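Local atomic coordinates of protein-glutamine gamma-glutamyltransferase (Pseudomonas aeruginosa PAO1, PDB entry 6G49), a protein that displays protein transglutaminase activity in vitro through its periplasmic domain, joining glutamine and lysine side chains, and is critical for the viability of the bacterium. Residues L209-F212 and N213-F217; Y292-P295 and E296-W299. All coordinates share one frame; numbering follows the deposited sequence. Where two conformers were deposited one is given.

Contact 1: residues L209-F212 and N213-F217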
# COMPACT_ATOMS: atom_id res chain seq x y z
N LEU A 209 -12.48 7.91 -5.91
CA LEU A 209 -11.56 7.63 -7.02
C LEU A 209 -11.89 8.56 -8.20
O LEU A 209 -11.01 9.06 -8.92
CB LEU A 209 -11.67 6.17 -7.40
CG LEU A 209 -11.05 5.21 -6.40
CD1 LEU A 209 -11.37 3.79 -6.85
CD2 LEU A 209 -9.55 5.48 -6.26
N GLN A 210 -13.18 8.83 -8.40
CA GLN A 210 -13.61 9.68 -9.49
C GLN A 210 -13.08 11.10 -9.33
O GLN A 210 -12.78 11.82 -10.32
CB GLN A 210 -15.14 9.66 -9.58
CG GLN A 210 -15.68 8.53 -10.44
CD GLN A 210 -17.16 8.79 -10.64
OE1 GLN A 210 -17.59 9.33 -11.67
NE2 GLN A 210 -17.92 8.51 -9.60
N ARG A 211 -12.94 11.59 -8.10
CA ARG A 211 -12.43 12.94 -7.89
C ARG A 211 -10.98 13.03 -8.39
O ARG A 211 -10.54 14.02 -9.00
CB ARG A 211 -12.50 13.39 -6.43
CG ARG A 211 -13.91 13.62 -5.93
CD ARG A 211 -13.81 14.01 -4.47
NE ARG A 211 -13.10 15.26 -4.25
CZ ARG A 211 -13.70 16.45 -4.23
NH1 ARG A 211 -15.01 16.52 -4.42
NH2 ARG A 211 -13.00 17.54 -4.05
N PHE A 212 -10.19 11.99 -8.14
CA PHE A 212 -8.84 12.01 -8.60
C PHE A 212 -8.80 11.91 -10.13
O PHE A 212 -7.91 12.44 -10.77
CB PHE A 212 -8.03 10.86 -7.98
CG PHE A 212 -7.78 10.98 -6.49
CD1 PHE A 212 -7.11 12.06 -5.95
CD2 PHE A 212 -8.25 9.99 -5.63
CE1 PHE A 212 -6.87 12.16 -4.59
CE2 PHE A 212 -8.00 10.09 -4.27
CZ PHE A 212 -7.32 11.17 -3.75
N ASN A 213 -9.73 11.15 -10.68
CA ASN A 213 -9.74 10.92 -12.12
C ASN A 213 -10.13 12.21 -12.87
O ASN A 213 -9.49 12.57 -13.85
CB ASN A 213 -10.68 9.79 -12.48
CG ASN A 213 -10.56 9.38 -13.94
OD1 ASN A 213 -9.45 9.15 -14.44
ND2 ASN A 213 -11.69 9.20 -14.57
N HIS A 214 -11.11 12.96 -12.38
CA HIS A 214 -11.65 14.13 -13.14
C HIS A 214 -10.96 15.47 -12.85
O HIS A 214 -11.04 16.38 -13.68
CB HIS A 214 -13.13 14.23 -12.82
CG HIS A 214 -13.89 13.08 -13.40
ND1 HIS A 214 -15.06 12.62 -12.85
CD2 HIS A 214 -13.66 12.31 -14.48
CE1 HIS A 214 -15.51 11.61 -13.57
NE2 HIS A 214 -14.66 11.38 -14.55
N GLU A 215 -10.36 15.64 -11.66
CA GLU A 215 -9.75 16.89 -11.28
C GLU A 215 -8.33 16.87 -11.78
O GLU A 215 -7.81 15.80 -12.07
CB GLU A 215 -9.88 17.12 -9.78
CG GLU A 215 -11.31 17.21 -9.34
CD GLU A 215 -11.45 17.26 -7.84
OE1 GLU A 215 -10.47 17.69 -7.17
OE2 GLU A 215 -12.52 16.87 -7.33
N PRO A 216 -7.71 18.07 -11.92
CA PRO A 216 -6.39 18.18 -12.54
C PRO A 216 -5.23 17.85 -11.58
O PRO A 216 -4.31 18.64 -11.37
CB PRO A 216 -6.39 19.64 -13.02
CG PRO A 216 -7.22 20.35 -11.98
CD PRO A 216 -8.31 19.38 -11.63
N PHE A 217 -5.26 16.60 -11.11
CA PHE A 217 -4.19 16.09 -10.24
C PHE A 217 -2.96 15.77 -11.08
O PHE A 217 -3.03 15.24 -12.21
CB PHE A 217 -4.71 14.85 -9.49
CG PHE A 217 -5.55 15.17 -8.29
CD1 PHE A 217 -4.94 15.39 -7.04
CD2 PHE A 217 -6.93 15.23 -8.36
CE1 PHE A 217 -5.70 15.71 -5.93
CE2 PHE A 217 -7.68 15.56 -7.26
CZ PHE A 217 -7.06 15.81 -6.03
O HOH W 1 -10.24 17.02 -4.46
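Phe212 and Phe217 meet in a T-shaped (edge-to-face) pair, with their ring centroids 5.0 Å apart and their planes at 67°. Phe212 supplies the edge: its CD1 stands over the centre of the Phe217 ring and comes within 3.8 Å of Phe217 CZ. In Phe217 the first torsion sets CG beside its own backbone N (chi1 -81°), which turns the ring back over the end of the helix it follows. The same ring borders the backbone with its rim, where Phe217 CE2 lies 3.7 Å from Arg211 O.

One turn apart on the neighbouring side of the helix, Arg211 and Glu215 form a salt bridge (Arg211 NH2 to Glu215 OE2, 3.4 Å). Glu215 OE2 sits over the centre of the guanidinium face, 3.3 Å from Arg211 CZ, and the carboxylate and guanidinium planes are 85° apart. No N-H points at this oxygen, so the attraction is one of charge alone. A bend at chi3 turns the Arg211 guanidinium so that one face is presented to this oxygen. The directed bonding passes through water 1, which accepts from Arg211 NH2 at 2.8 Å and donates to Glu215 OE1. That second carboxylate oxygen also receives Arg239 in a salt bridge, leaving Glu215 between two arginines, a setting that would probably favour its charged form.

Beneath the side chains, Glu215 N still bonds to Arg211 O at 3.1 Å, although Glu215 itself is the first residue to leave helical geometry. Pro216 then centres an inverse gamma turn. Phe212 also packs edge-to-face on Tyr246, and Phe234 of helix 230-238 meets both phenylalanines. The whole is the C-terminal end of helix 201-214 in the transglutaminase-like domain, where an i to i+4 ion pair and an i to i+5 aromatic pair span the exit from the helix.

Contact 2: residues Y292-P295 and E296-W299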
# COMPACT_ATOMS: atom_id res chain seq x y z
N TYR A 292 -9.37 -0.92 2.34
CA TYR A 292 -10.48 -0.56 3.19
C TYR A 292 -11.30 -1.82 3.47
O TYR A 292 -11.33 -2.79 2.70
CB TYR A 292 -11.32 0.56 2.56
CG TYR A 292 -12.11 0.16 1.33
CD1 TYR A 292 -11.51 0.02 0.08
CD2 TYR A 292 -13.44 -0.19 1.45
CE1 TYR A 292 -12.24 -0.44 -1.01
CE2 TYR A 292 -14.18 -0.62 0.35
CZ TYR A 292 -13.58 -0.75 -0.87
OH TYR A 292 -14.40 -1.17 -1.87
N TRP A 293 -12.09 -1.73 4.54
CA TRP A 293 -12.84 -2.86 5.02
C TRP A 293 -14.33 -2.60 4.91
O TRP A 293 -14.82 -1.50 5.19
CB TRP A 293 -12.48 -3.14 6.49
CG TRP A 293 -13.13 -4.39 7.02
CD1 TRP A 293 -12.68 -5.68 6.91
CD2 TRP A 293 -14.40 -4.45 7.70
NE1 TRP A 293 -13.62 -6.53 7.44
CE2 TRP A 293 -14.67 -5.81 7.92
CE3 TRP A 293 -15.32 -3.48 8.09
CZ2 TRP A 293 -15.83 -6.24 8.57
CZ3 TRP A 293 -16.49 -3.91 8.70
CH2 TRP A 293 -16.70 -5.26 8.99
N GLN A 294 -15.03 -3.68 4.62
CA GLN A 294 -16.50 -3.66 4.72
C GLN A 294 -16.96 -5.05 5.13
O GLN A 294 -16.28 -6.06 4.95
CB GLN A 294 -17.11 -3.20 3.40
CG GLN A 294 -17.03 -4.23 2.29
CD GLN A 294 -17.32 -3.59 0.97
OE1 GLN A 294 -16.43 -3.43 0.13
NE2 GLN A 294 -18.56 -3.16 0.82
N PRO A 295 -18.15 -5.14 5.75
CA PRO A 295 -18.71 -6.43 6.11
C PRO A 295 -18.79 -7.40 4.93
O PRO A 295 -19.03 -7.01 3.82
CB PRO A 295 -20.13 -6.05 6.60
CG PRO A 295 -19.97 -4.64 7.14
CD PRO A 295 -18.97 -3.99 6.20
N GLU A 296 -18.49 -8.66 5.24
CA GLU A 296 -18.61 -9.79 4.33
C GLU A 296 -17.48 -9.83 3.29
O GLU A 296 -16.88 -10.89 3.10
CB GLU A 296 -19.97 -9.80 3.63
CG GLU A 296 -21.12 -9.98 4.62
CD GLU A 296 -22.40 -10.52 4.01
OE1 GLU A 296 -22.76 -10.08 2.90
OE2 GLU A 296 -23.03 -11.40 4.65
N GLN A 297 -17.25 -8.73 2.58
CA GLN A 297 -16.21 -8.70 1.56
C GLN A 297 -14.80 -8.63 2.18
O GLN A 297 -13.82 -9.00 1.51
CB GLN A 297 -16.51 -7.59 0.57
CG GLN A 297 -17.83 -7.82 -0.16
CD GLN A 297 -18.02 -6.81 -1.26
OE1 GLN A 297 -17.28 -6.79 -2.24
NE2 GLN A 297 -19.00 -5.94 -1.08
N GLY A 298 -14.72 -8.15 3.42
CA GLY A 298 -13.48 -7.96 4.09
C GLY A 298 -12.67 -6.82 3.47
O GLY A 298 -13.23 -5.81 3.00
N TRP A 299 -11.33 -6.96 3.55
CA TRP A 299 -10.42 -5.89 3.06
C TRP A 299 -10.31 -5.98 1.53
O TRP A 299 -10.10 -7.07 0.99
CB TRP A 299 -9.05 -6.00 3.69
CG TRP A 299 -8.98 -5.73 5.17
CD1 TRP A 299 -9.03 -6.64 6.18
CD2 TRP A 299 -8.88 -4.46 5.80
NE1 TRP A 299 -8.96 -6.01 7.39
CE2 TRP A 299 -8.89 -4.66 7.20
CE3 TRP A 299 -8.80 -3.13 5.32
CZ2 TRP A 299 -8.69 -3.62 8.12
CZ3 TRP A 299 -8.67 -2.11 6.24
CH2 TRP A 299 -8.62 -2.34 7.61
O HOH W 2 -13.79 -3.73 1.42
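Trp293 lays its CB over the six-membered ring of Trp299, a CH-pi contact 3.7 Å from CB to the ring centroid and only 6° off the ring normal. Because CG stands anti to the backbone N, the Trp293 indole extends along the hairpin toward its turn, and its CD1 edge faces the five-membered ring of Trp299 with the planes at 64°. Trp293 CD1 packs 3.8 Å from Trp299 NE1. Both indole N-H groups bond to Glu165: Trp293 NE1 to its backbone O and Trp299 NE1 to its carboxylate. Arg262 adds a cation-pi contact to Trp299.

The two tryptophans form a non-hydrogen-bonded pair of the antiparallel hairpin made by strands 286-294 and 298-302, part of the transglutaminase-like domain. The next pair, Gln294 with Gly298, is hydrogen-bonded: Gln294 N gives to Gly298 O at 3.2 Å, while the return bond from Gly298 N is weak. Gly298 has a positive phi, a backbone shape that suits glycine, and its CA lies 3.6 Å from Trp293 NE1. Within the turn, Gln297 N bonds to Pro295 O at 2.8 Å, approaching from above the carbonyl plane; Glu296, also with positive phi, is the centre of this classic gamma turn.

Away from the tryptophans, the amides of Gln294 and Gln297 stack with their planes 27° apart. Their NE2 atoms approach to 3.4 Å as two donors, without bonding each other; Gln202 gives each OE1 a weak hydrogen bond. Water 2 lies between Tyr292 O and Gly298 O, 2.7 Å from the latter.

Overall arrangement
Contact 1 is a surface contact at the end of helix 201-214, whereas contact 2 is largely buried, although its turn residues are exposed. Their centres lie 24 Å apart and their nearest atoms about 7 Å, without touching. Helix 201-214 nevertheless connects them: contact 1 lies at its C-terminal end, and Gln202 and Val205 near its start pack on Tyr292 of contact 2. Each holds an edge-to-face aromatic pair and a water, which joins charged side chains in contact 1 but lies between backbone carbonyls in contact 2, beside strand pairing and stacked amides. Asp303, an active-site residue by similarity, is about 7 Å from Leu209 and 10 Å from Tyr292, side chain to side chain.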